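PDB 6L6J: Oxidored_FMN domain-containing protein from [Pseudomonas] geniculata N1, which probably acts as an FMN- and [4Fe-4S]-dependent amine oxidase that oxidises 6-hydroxypseudooxynicotine. Local coordinates for residues Leu58-Leu72 against Val102-His116. Sequence-based numbering, arbitrary orientation.
With FMN (flavin mononucleotide), chain B; SO4 (sulfate ion), chain F.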
ATOM      1  N   LEU A  58      -6.016  -3.320  15.412  1.00 30.88           N
ATOM      2  CA  LEU A  58      -6.882  -4.006  14.419  1.00 27.16           C
ATOM      3  C   LEU A  58      -7.606  -2.930  13.632  1.00 26.41           C
ATOM      4  O   LEU A  58      -7.848  -1.842  14.209  1.00 25.04           O
ATOM      5  CB  LEU A  58      -7.829  -4.989  15.107  1.00 25.22           C
ATOM      6  CG  LEU A  58      -7.435  -6.447  14.912  1.00 26.76           C
ATOM      7  CD1 LEU A  58      -5.962  -6.663  15.220  1.00 26.72           C
ATOM      8  CD2 LEU A  58      -8.313  -7.370  15.755  1.00 28.67           C
ATOM      9  N   GLU A  59      -7.863  -3.247  12.360  1.00 27.32           N
ATOM     10  CA  GLU A  59      -8.466  -2.368  11.326  1.00 27.04           C
ATOM     11  C   GLU A  59      -9.945  -2.126  11.667  1.00 27.25           C
ATOM     12  O   GLU A  59     -10.394  -2.551  12.770  1.00 25.53           O
ATOM     13  CB  GLU A  59      -8.312  -3.021   9.949  1.00 27.77           C
ATOM     14  CG  GLU A  59      -9.083  -4.330   9.773  1.00 28.85           C
ATOM     15  CD  GLU A  59      -8.246  -5.611   9.794  1.00 29.02           C
ATOM     16  OE1 GLU A  59      -7.395  -5.739  10.710  1.00 28.21           O
ATOM     17  OE2 GLU A  59      -8.458  -6.507   8.905  1.00 30.27           O
ATOM     18  N   GLU A  60     -10.678  -1.477  10.753  1.00 27.02           N
ATOM     19  CA  GLU A  60     -12.116  -1.136  10.934  1.00 27.40           C
ATOM     20  C   GLU A  60     -12.859  -2.385  11.419  1.00 25.48           C
ATOM     21  O   GLU A  60     -12.921  -3.352  10.689  1.00 23.69           O
ATOM     22  CB  GLU A  60     -12.723  -0.516   9.675  1.00 30.02           C
ATOM     23  CG  GLU A  60     -12.523  -1.304   8.388  1.00 30.51           C
ATOM     24  CD  GLU A  60     -13.316  -0.719   7.227  1.00 34.72           C
ATOM     25  OE1 GLU A  60     -13.687   0.505   7.296  1.00 34.51           O
ATOM     26  OE2 GLU A  60     -13.579  -1.477   6.264  1.00 35.04           O
ATOM     27  N   THR A  61     -13.322  -2.375  12.666  1.00 26.39           N
ATOM     28  CA  THR A  61     -13.981  -3.535  13.317  1.00 27.31           C
ATOM     29  C   THR A  61     -15.478  -3.240  13.433  1.00 27.34           C
ATOM     30  O   THR A  61     -15.852  -2.372  14.249  1.00 29.77           O
ATOM     31  CB  THR A  61     -13.310  -3.820  14.659  1.00 26.58           C
ATOM     32  OG1 THR A  61     -11.979  -4.193  14.307  1.00 28.02           O
ATOM     33  CG2 THR A  61     -14.009  -4.891  15.466  1.00 24.98           C
ATOM     34  N   MET A  62     -16.294  -3.909  12.632  1.00 24.92           N
ATOM     35  CA  MET A  62     -17.693  -3.489  12.387  1.00 26.79           C
ATOM     36  C   MET A  62     -18.510  -3.654  13.669  1.00 26.27           C
ATOM     37  O   MET A  62     -18.511  -4.773  14.230  1.00 28.11           O
ATOM     38  CB  MET A  62     -18.301  -4.323  11.258  1.00 27.79           C
ATOM     39  CG  MET A  62     -17.550  -4.133   9.952  1.00 29.53           C
ATOM     40  SD  MET A  62     -17.620  -2.420   9.392  1.00 29.39           S
ATOM     41  CE  MET A  62     -16.005  -1.801   9.799  1.00 28.04           C
ATOM     42  N   ILE A  63     -19.228  -2.610  14.078  1.00 25.21           N
ATOM     43  CA  ILE A  63     -20.019  -2.604  15.349  1.00 27.16           C
ATOM     44  C   ILE A  63     -21.456  -3.112  15.161  1.00 27.82           C
ATOM     45  O   ILE A  63     -22.163  -3.190  16.175  1.00 30.18           O
ATOM     46  CB  ILE A  63     -20.009  -1.203  15.972  1.00 26.75           C
ATOM     47  CG1 ILE A  63     -20.803  -0.194  15.143  1.00 27.19           C
ATOM     48  CG2 ILE A  63     -18.580  -0.751  16.194  1.00 26.01           C
ATOM     49  CD1 ILE A  63     -21.210   1.030  15.924  1.00 27.56           C
ATOM     50  N   HIS A  64     -21.885  -3.424  13.933  1.00 28.94           N
ATOM     51  CA  HIS A  64     -23.287  -3.816  13.602  1.00 28.48           C
ATOM     52  C   HIS A  64     -23.383  -4.267  12.141  1.00 29.19           C
ATOM     53  O   HIS A  64     -22.591  -3.768  11.313  1.00 32.40           O
ATOM     54  CB  HIS A  64     -24.246  -2.642  13.870  1.00 28.43           C
ATOM     55  CG  HIS A  64     -25.682  -3.030  13.933  1.00 27.17           C
ATOM     56  ND1 HIS A  64     -26.549  -2.799  12.899  1.00 26.61           N
ATOM     57  CD2 HIS A  64     -26.395  -3.647  14.903  1.00 27.53           C
ATOM     58  CE1 HIS A  64     -27.737  -3.254  13.231  1.00 27.76           C
ATOM     59  NE2 HIS A  64     -27.664  -3.794  14.455  1.00 25.84           N
ATOM     60  N   GLU A  65     -24.385  -5.098  11.840  1.00 29.90           N
ATOM     61  CA  GLU A  65     -24.670  -5.738  10.514  1.00 30.33           C
ATOM     62  C   GLU A  65     -24.954  -4.681   9.421  1.00 28.95           C
ATOM     63  O   GLU A  65     -24.759  -4.992   8.204  1.00 27.24           O
ATOM     64  CB  GLU A  65     -25.847  -6.711  10.669  1.00 30.70           C
ATOM     65  CG  GLU A  65     -25.590  -7.834  11.670  1.00 34.85           C
ATOM     66  CD  GLU A  65     -26.049  -7.619  13.116  1.00 38.57           C
ATOM     67  OE1 GLU A  65     -25.784  -6.522  13.692  1.00 34.81           O
ATOM     68  OE2 GLU A  65     -26.679  -8.568  13.678  1.00 40.32           O
ATOM     69  N   THR A  66     -25.417  -3.495   9.825  1.00 26.34           N
ATOM     70  CA  THR A  66     -25.674  -2.329   8.943  1.00 26.55           C
ATOM     71  C   THR A  66     -24.352  -1.665   8.508  1.00 27.76           C
ATOM     72  O   THR A  66     -24.423  -0.670   7.731  1.00 25.33           O
ATOM     73  CB  THR A  66     -26.570  -1.290   9.639  1.00 27.73           C
ATOM     74  OG1 THR A  66     -25.960  -0.789  10.839  1.00 24.24           O
ATOM     75  CG2 THR A  66     -27.936  -1.841   9.975  1.00 28.32           C
ATOM     76  N   SER A  67     -23.195  -2.156   8.973  1.00 26.21           N
ATOM     77  CA  SER A  67     -21.876  -1.580   8.613  1.00 26.97           C
ATOM     78  C   SER A  67     -20.949  -2.641   8.015  1.00 27.52           C
ATOM     79  O   SER A  67     -20.355  -3.393   8.795  1.00 28.44           O
ATOM     80  CB  SER A  67     -21.236  -0.920   9.804  1.00 26.12           C
ATOM     81  OG  SER A  67     -19.910  -0.549   9.490  1.00 25.13           O
ATOM     82  N   ASP A  68     -20.772  -2.651   6.691  1.00 26.65           N
ATOM     83  CA  ASP A  68     -19.635  -3.372   6.053  1.00 26.76           C
ATOM     84  C   ASP A  68     -19.201  -2.713   4.741  1.00 27.34           C
ATOM     85  O   ASP A  68     -19.922  -1.853   4.199  1.00 30.96           O
ATOM     86  CB  ASP A  68     -19.936  -4.847   5.835  1.00 28.20           C
ATOM     87  CG  ASP A  68     -21.085  -5.152   4.904  1.00 28.22           C
ATOM     88  OD1 ASP A  68     -21.073  -4.637   3.753  1.00 28.30           O
ATOM     89  OD2 ASP A  68     -21.981  -5.914   5.342  1.00 28.65           O
ATOM     90  N   HIS A  69     -18.002  -3.071   4.302  1.00 27.09           N
ATOM     91  CA  HIS A  69     -17.425  -2.758   2.976  1.00 27.46           C
ATOM     92  C   HIS A  69     -17.329  -4.073   2.183  1.00 30.84           C
ATOM     93  O   HIS A  69     -16.327  -4.255   1.427  1.00 32.33           O
ATOM     94  CB  HIS A  69     -16.078  -2.043   3.165  1.00 27.97           C
ATOM     95  CG  HIS A  69     -16.221  -0.676   3.743  1.00 28.11           C
ATOM     96  ND1 HIS A  69     -15.812  -0.363   5.011  1.00 28.95           N
ATOM     97  CD2 HIS A  69     -16.783   0.443   3.250  1.00 28.63           C
ATOM     98  CE1 HIS A  69     -16.103   0.891   5.273  1.00 28.32           C
ATOM     99  NE2 HIS A  69     -16.691   1.402   4.217  1.00 29.12           N
ATOM    100  N   ALA A  70     -18.308  -4.979   2.363  1.00 27.63           N
ATOM    101  CA  ALA A  70     -18.396  -6.256   1.625  1.00 27.26           C
ATOM    102  C   ALA A  70     -18.141  -5.974   0.148  1.00 28.31           C
ATOM    103  O   ALA A  70     -18.679  -5.028  -0.413  1.00 29.00           O
ATOM    104  CB  ALA A  70     -19.737  -6.919   1.817  1.00 28.09           C
ATOM    105  N   PRO A  71     -17.357  -6.819  -0.548  1.00 29.19           N
ATOM    106  CA  PRO A  71     -16.922  -8.113  -0.006  1.00 27.24           C
ATOM    107  C   PRO A  71     -15.545  -8.137   0.695  1.00 26.48           C
ATOM    108  O   PRO A  71     -15.020  -9.211   0.881  1.00 25.15           O
ATOM    109  CB  PRO A  71     -16.899  -8.938  -1.292  1.00 27.08           C
ATOM    110  CG  PRO A  71     -16.422  -7.948  -2.370  1.00 29.28           C
ATOM    111  CD  PRO A  71     -16.858  -6.567  -1.911  1.00 27.84           C
ATOM    112  N   LEU A  72     -15.004  -6.981   1.104  1.00 25.70           N
ATOM    113  CA  LEU A  72     -13.772  -6.908   1.947  1.00 26.88           C
ATOM    114  C   LEU A  72     -14.019  -7.593   3.301  1.00 27.36           C
ATOM    115  O   LEU A  72     -14.921  -7.211   4.043  1.00 27.45           O
ATOM    116  CB  LEU A  72     -13.357  -5.437   2.118  1.00 27.18           C
ATOM    117  CG  LEU A  72     -12.246  -5.153   3.136  1.00 27.58           C
ATOM    118  CD1 LEU A  72     -10.939  -5.843   2.757  1.00 26.58           C
ATOM    119  CD2 LEU A  72     -12.032  -3.660   3.319  1.00 25.69           C
ATOM    120  N   VAL A 102      -8.236  -1.540  18.873  1.00 24.73           N
ATOM    121  CA  VAL A 102      -9.220  -2.013  17.867  1.00 25.58           C
ATOM    122  C   VAL A 102      -9.990  -0.795  17.353  1.00 26.81           C
ATOM    123  O   VAL A 102     -10.504  -0.013  18.188  1.00 26.54           O
ATOM    124  CB  VAL A 102     -10.149  -3.091  18.445  1.00 25.92           C
ATOM    125  CG1 VAL A 102     -10.932  -2.597  19.650  1.00 29.22           C
ATOM    126  CG2 VAL A 102     -11.092  -3.640  17.392  1.00 25.52           C
ATOM    127  N   GLU A 103     -10.060  -0.644  16.031  1.00 24.41           N
ATOM    128  CA  GLU A 103     -10.787   0.480  15.419  1.00 27.06           C
ATOM    129  C   GLU A 103     -12.260   0.085  15.271  1.00 27.95           C
ATOM    130  O   GLU A 103     -12.673  -0.265  14.174  1.00 30.19           O
ATOM    131  CB  GLU A 103     -10.104   0.873  14.116  1.00 29.24           C
ATOM    132  CG  GLU A 103     -10.447   2.276  13.657  1.00 28.32           C
ATOM    133  CD  GLU A 103      -9.969   2.585  12.255  1.00 30.44           C
ATOM    134  OE1 GLU A 103      -9.427   3.679  12.083  1.00 28.70           O
ATOM    135  OE2 GLU A 103     -10.155   1.723  11.333  1.00 30.11           O
ATOM    136  N   LEU A 104     -13.016   0.111  16.363  1.00 28.27           N
ATOM    137  CA  LEU A 104     -14.493  -0.024  16.328  1.00 27.94           C
ATOM    138  C   LEU A 104     -15.036   1.016  15.354  1.00 26.62           C
ATOM    139  O   LEU A 104     -14.721   2.199  15.526  1.00 24.08           O
ATOM    140  CB  LEU A 104     -15.055   0.169  17.737  1.00 29.07           C
ATOM    141  CG  LEU A 104     -14.789  -0.994  18.697  1.00 29.14           C
ATOM    142  CD1 LEU A 104     -15.568  -0.799  19.995  1.00 28.47           C
ATOM    143  CD2 LEU A 104     -15.139  -2.338  18.057  1.00 27.41           C
ATOM    144  N   ALA A 105     -15.794   0.554  14.357  1.00 27.87           N
ATOM    145  CA  ALA A 105     -16.160   1.330  13.148  1.00 28.64           C
ATOM    146  C   ALA A 105     -17.628   1.111  12.795  1.00 27.91           C
ATOM    147  O   ALA A 105     -18.084  -0.033  12.862  1.00 30.12           O
ATOM    148  CB  ALA A 105     -15.274   0.905  12.002  1.00 29.41           C
ATOM    149  N   HIS A 106     -18.323   2.174  12.396  1.00 27.46           N
ATOM    150  CA  HIS A 106     -19.631   2.085  11.695  1.00 27.23           C
ATOM    151  C   HIS A 106     -19.539   2.926  10.424  1.00 27.01           C
ATOM    152  O   HIS A 106     -19.282   4.141  10.555  1.00 28.87           O
ATOM    153  CB  HIS A 106     -20.825   2.483  12.581  1.00 25.58           C
ATOM    154  CG  HIS A 106     -22.119   2.077  11.965  1.00 24.63           C
ATOM    155  ND1 HIS A 106     -22.566   2.623  10.767  1.00 25.54           N
ATOM    156  CD2 HIS A 106     -23.026   1.141  12.316  1.00 24.05           C
ATOM    157  CE1 HIS A 106     -23.710   2.067  10.430  1.00 24.29           C
ATOM    158  NE2 HIS A 106     -24.004   1.134  11.352  1.00 24.06           N
ATOM    159  N   ALA A 107     -19.767   2.300   9.265  1.00 25.05           N
ATOM    160  CA  ALA A 107     -19.353   2.801   7.940  1.00 25.70           C
ATOM    161  C   ALA A 107     -20.353   3.843   7.421  1.00 24.63           C
ATOM    162  O   ALA A 107     -20.072   4.468   6.403  1.00 24.13           O
ATOM    163  CB  ALA A 107     -19.194   1.632   6.994  1.00 27.34           C
ATOM    164  N   GLY A 108     -21.489   4.024   8.093  1.00 26.41           N
ATOM    165  CA  GLY A 108     -22.575   4.893   7.604  1.00 26.96           C
ATOM    166  C   GLY A 108     -22.794   4.710   6.098  1.00 27.78           C
ATOM    167  O   GLY A 108     -23.133   3.594   5.676  1.00 25.48           O
ATOM    168  N   ALA A 109     -22.581   5.769   5.317  1.00 27.36           N
ATOM    169  CA  ALA A 109     -22.920   5.861   3.881  1.00 27.25           C
ATOM    170  C   ALA A 109     -21.653   5.658   3.038  1.00 27.30           C
ATOM    171  O   ALA A 109     -21.496   6.376   2.036  1.00 29.01           O
ATOM    172  CB  ALA A 109     -23.563   7.200   3.622  1.00 26.65           C
ATOM    173  N   SER A 110     -20.801   4.717   3.437  1.00 25.91           N
ATOM    174  CA  SER A 110     -19.510   4.379   2.794  1.00 27.63           C
ATOM    175  C   SER A 110     -19.473   2.911   2.353  1.00 29.85           C
ATOM    176  O   SER A 110     -18.494   2.530   1.685  1.00 32.32           O
ATOM    177  CB  SER A 110     -18.388   4.645   3.742  1.00 28.62           C
ATOM    178  OG  SER A 110     -18.198   3.541   4.625  1.00 30.49           O
ATOM    179  N   GLY A 111     -20.471   2.108   2.741  1.00 29.70           N
ATOM    180  CA  GLY A 111     -20.556   0.677   2.397  1.00 28.65           C
ATOM    181  C   GLY A 111     -21.998   0.232   2.151  1.00 27.87           C
ATOM    182  O   GLY A 111     -22.938   0.877   2.630  1.00 23.89           O
ATOM    183  N   PRO A 112     -22.204  -0.902   1.428  1.00 27.40           N
ATOM    184  CA  PRO A 112     -23.540  -1.345   1.037  1.00 26.30           C
ATOM    185  C   PRO A 112     -24.230  -2.307   2.015  1.00 25.42           C
ATOM    186  O   PRO A 112     -25.366  -2.622   1.778  1.00 25.00           O
ATOM    187  CB  PRO A 112     -23.188  -2.053  -0.280  1.00 27.80           C
ATOM    188  CG  PRO A 112     -21.914  -2.787   0.041  1.00 27.13           C
ATOM    189  CD  PRO A 112     -21.159  -1.827   0.937  1.00 27.08           C
ATOM    190  N   ALA A 113     -23.540  -2.734   3.084  1.00 26.38           N
ATOM    191  CA  ALA A 113     -24.116  -3.556   4.175  1.00 24.31           C
ATOM    192  C   ALA A 113     -24.615  -4.883   3.606  1.00 25.03           C
ATOM    193  O   ALA A 113     -25.737  -5.328   4.005  1.00 28.71           O
ATOM    194  CB  ALA A 113     -25.248  -2.781   4.823  1.00 24.45           C
ATOM    195  N   ILE A 114     -23.831  -5.501   2.722  1.00 24.06           N
ATOM    196  CA  ILE A 114     -24.310  -6.602   1.826  1.00 25.18           C
ATOM    197  C   ILE A 114     -24.301  -7.946   2.572  1.00 26.16           C
ATOM    198  O   ILE A 114     -25.141  -8.821   2.229  1.00 26.75           O
ATOM    199  CB  ILE A 114     -23.493  -6.645   0.513  1.00 24.94           C
ATOM    200  CG1 ILE A 114     -24.149  -5.816  -0.593  1.00 25.69           C
ATOM    201  CG2 ILE A 114     -23.205  -8.060   0.032  1.00 24.20           C
ATOM    202  CD1 ILE A 114     -25.529  -6.284  -0.999  1.00 26.79           C
ATOM    203  N   TYR A 115     -23.364  -8.153   3.498  1.00 26.31           N
ATOM    204  CA  TYR A 115     -23.124  -9.480   4.126  1.00 27.77           C
ATOM    205  C   TYR A 115     -24.455 -10.035   4.660  1.00 29.43           C
ATOM    206  O   TYR A 115     -24.767 -11.206   4.375  1.00 29.36           O
ATOM    207  CB  TYR A 115     -22.041  -9.396   5.204  1.00 27.64           C
ATOM    208  CG  TYR A 115     -20.617  -9.335   4.681  1.00 30.28           C
ATOM    209  CD1 TYR A 115     -20.167 -10.195   3.680  1.00 29.64           C
ATOM    210  CD2 TYR A 115     -19.697  -8.434   5.202  1.00 26.78           C
ATOM    211  CE1 TYR A 115     -18.863 -10.164   3.218  1.00 26.66           C
ATOM    212  CE2 TYR A 115     -18.392  -8.394   4.743  1.00 26.91           C
ATOM    213  CZ  TYR A 115     -17.974  -9.258   3.748  1.00 26.41           C
ATOM    214  OH  TYR A 115     -16.693  -9.211   3.283  1.00 28.27           O
ATOM    215  N   HIS A 116     -25.233  -9.207   5.361  1.00 29.32           N
ATOM    216  CA  HIS A 116     -26.551  -9.562   5.943  1.00 30.12           C
ATOM    217  C   HIS A 116     -27.660  -8.795   5.234  1.00 32.62           C
ATOM    218  O   HIS A 116     -28.683  -8.511   5.890  1.00 32.99           O
ATOM    219  CB  HIS A 116     -26.577  -9.277   7.442  1.00 33.28           C
ATOM    220  CG  HIS A 116     -25.760 -10.239   8.223  1.00 35.09           C
ATOM    221  ND1 HIS A 116     -24.570  -9.884   8.805  1.00 38.60           N
ATOM    222  CD2 HIS A 116     -25.939 -11.545   8.483  1.00 39.11           C
ATOM    223  CE1 HIS A 116     -24.061 -10.920   9.424  1.00 37.13           C
ATOM    224  NE2 HIS A 116     -24.872 -11.942   9.235  1.00 42.47           N
TER
HETATM  225  N1  FMN B 701      -6.958   3.422   8.155  1.00 30.60           N
HETATM  226  C2  FMN B 701      -8.067   3.170   8.922  1.00 31.69           C
HETATM  227  O2  FMN B 701      -8.442   4.059   9.692  1.00 34.56           O
HETATM  228  N3  FMN B 701      -8.751   2.018   8.923  1.00 29.69           N
HETATM  229  C4  FMN B 701      -8.379   0.997   8.134  1.00 28.54           C
HETATM  230  O4  FMN B 701      -9.011  -0.058   8.133  1.00 23.32           O
HETATM  231  C4A FMN B 701      -7.202   1.181   7.240  1.00 29.52           C
HETATM  232  N5  FMN B 701      -6.778   0.193   6.415  1.00 29.28           N
HETATM  233  C5A FMN B 701      -5.658   0.382   5.681  1.00 30.51           C
HETATM  234  C6  FMN B 701      -5.174  -0.656   4.889  1.00 28.75           C
HETATM  235  C7  FMN B 701      -4.019  -0.460   4.158  1.00 27.65           C
HETATM  236  C7M FMN B 701      -3.555  -1.551   3.272  1.00 29.78           C
HETATM  237  C8  FMN B 701      -3.282   0.807   4.232  1.00 28.42           C
HETATM  238  C8M FMN B 701      -2.046   1.053   3.418  1.00 33.08           C
HETATM  239  C9  FMN B 701      -3.741   1.837   5.008  1.00 27.87           C
HETATM  240  C9A FMN B 701      -4.900   1.682   5.755  1.00 28.46           C
HETATM  241  N10 FMN B 701      -5.361   2.708   6.593  1.00 28.02           N
HETATM  242  C10 FMN B 701      -6.495   2.474   7.331  1.00 27.22           C
HETATM  243  C1' FMN B 701      -4.658   4.024   6.720  1.00 29.24           C
HETATM  244  C2' FMN B 701      -3.480   3.912   7.669  1.00 26.33           C
HETATM  245  O2' FMN B 701      -4.010   3.674   8.960  1.00 25.77           O
HETATM  246  C3' FMN B 701      -2.643   5.156   7.712  1.00 27.04           C
HETATM  247  O3' FMN B 701      -3.429   6.220   8.250  1.00 29.14           O
HETATM  248  C4' FMN B 701      -2.078   5.581   6.357  1.00 26.57           C
HETATM  249  O4' FMN B 701      -1.570   4.429   5.644  1.00 27.59           O
HETATM  250  C5' FMN B 701      -1.006   6.650   6.516  1.00 22.79           C
HETATM  251  O5' FMN B 701       0.057   6.101   7.275  1.00 24.04           O
HETATM  252  P   FMN B 701       1.342   5.446   6.538  1.00 25.80           P
HETATM  253  O1P FMN B 701       2.001   6.573   5.775  1.00 23.09           O
HETATM  254  O2P FMN B 701       2.138   4.927   7.695  1.00 26.19           O
HETATM  255  O3P FMN B 701       0.781   4.355   5.647  1.00 25.32           O
HETATM  256  S   SO4 F 705     -30.205  -4.676  17.114  1.00 53.35           S
HETATM  257  O1  SO4 F 705     -29.223  -4.824  18.155  1.00 55.08           O
HETATM  258  O2  SO4 F 705     -31.354  -5.520  17.404  1.00 50.47           O
HETATM  259  O3  SO4 F 705     -30.603  -3.288  17.038  1.00 51.43           O
HETATM  260  O4  SO4 F 705     -29.630  -5.088  15.856  1.00 52.01           O
HETATM  261  O   HOH W   1     -22.645  -0.175   5.782  1.00 31.29           O
HETATM  262  O   HOH W   2     -24.131   2.112   7.344  1.00 31.48           O
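Strands 58-62 and 102-105 run side by side in parallel, their short axes 38° apart, with Thr61 N bonded to Glu103 O at 2.7 Å and Ala105 N to Thr61 O. They are neighbouring strands of the TIM barrel, joined by a beta-alpha-beta crossover through helix 83-94. On one face of the pair, Val102 CG2 packs across Thr61. On the other, Ala105 CB meets Glu60 CB and Met62 CE. Glu103 is extended, its CG anti to the backbone N (chi1 -160°), and reaches the flavin, where OE2 accepts from FMN N3 at 2.8 Å. Its OE1 lies 2.6 Å from FMN O2.

Beyond the strands the loops interlock. Thr66 OG1 and His106 NE2 share a hydrogen bond at the ring's edge, 2.8 Å long, while Ser67 CB sits over the ring's face. His69 is held from two sides: ND1 donates to the syn side of Glu60 OE2, and NE2 donates to Ser110 OG at 2.6 Å. Asp68 grips the backbone of the 113-115 loop. Its OD1 takes Ile114 N through its syn lone pair; Ala70 N comes to OD1 from above the carboxylate plane and closes an Asx turn. OD2 takes Tyr115 N at 3.2 Å. Replacing Asp68 with alanine is likely to leave the amides of Ala70, Ile114 and Tyr115 without these acceptors and the loop less fixed. Nearby, Ala70 CB lies over the centre of the Tyr115 ring, 3.4 Å from its centroid, and Tyr115 OH donates to Leu72 O from well above the carbonyl plane.

Glu103 OE2 at N3 and, weakly, the Glu60 amide at O4 meet the pyrimidine part of the flavin near the C-terminal ends of the strands. Hydrogen bonds continue from the Glu60 carboxylate through His69 and Ser110 to Ala107 O, linking the flavin site to the loop beyond the second strand.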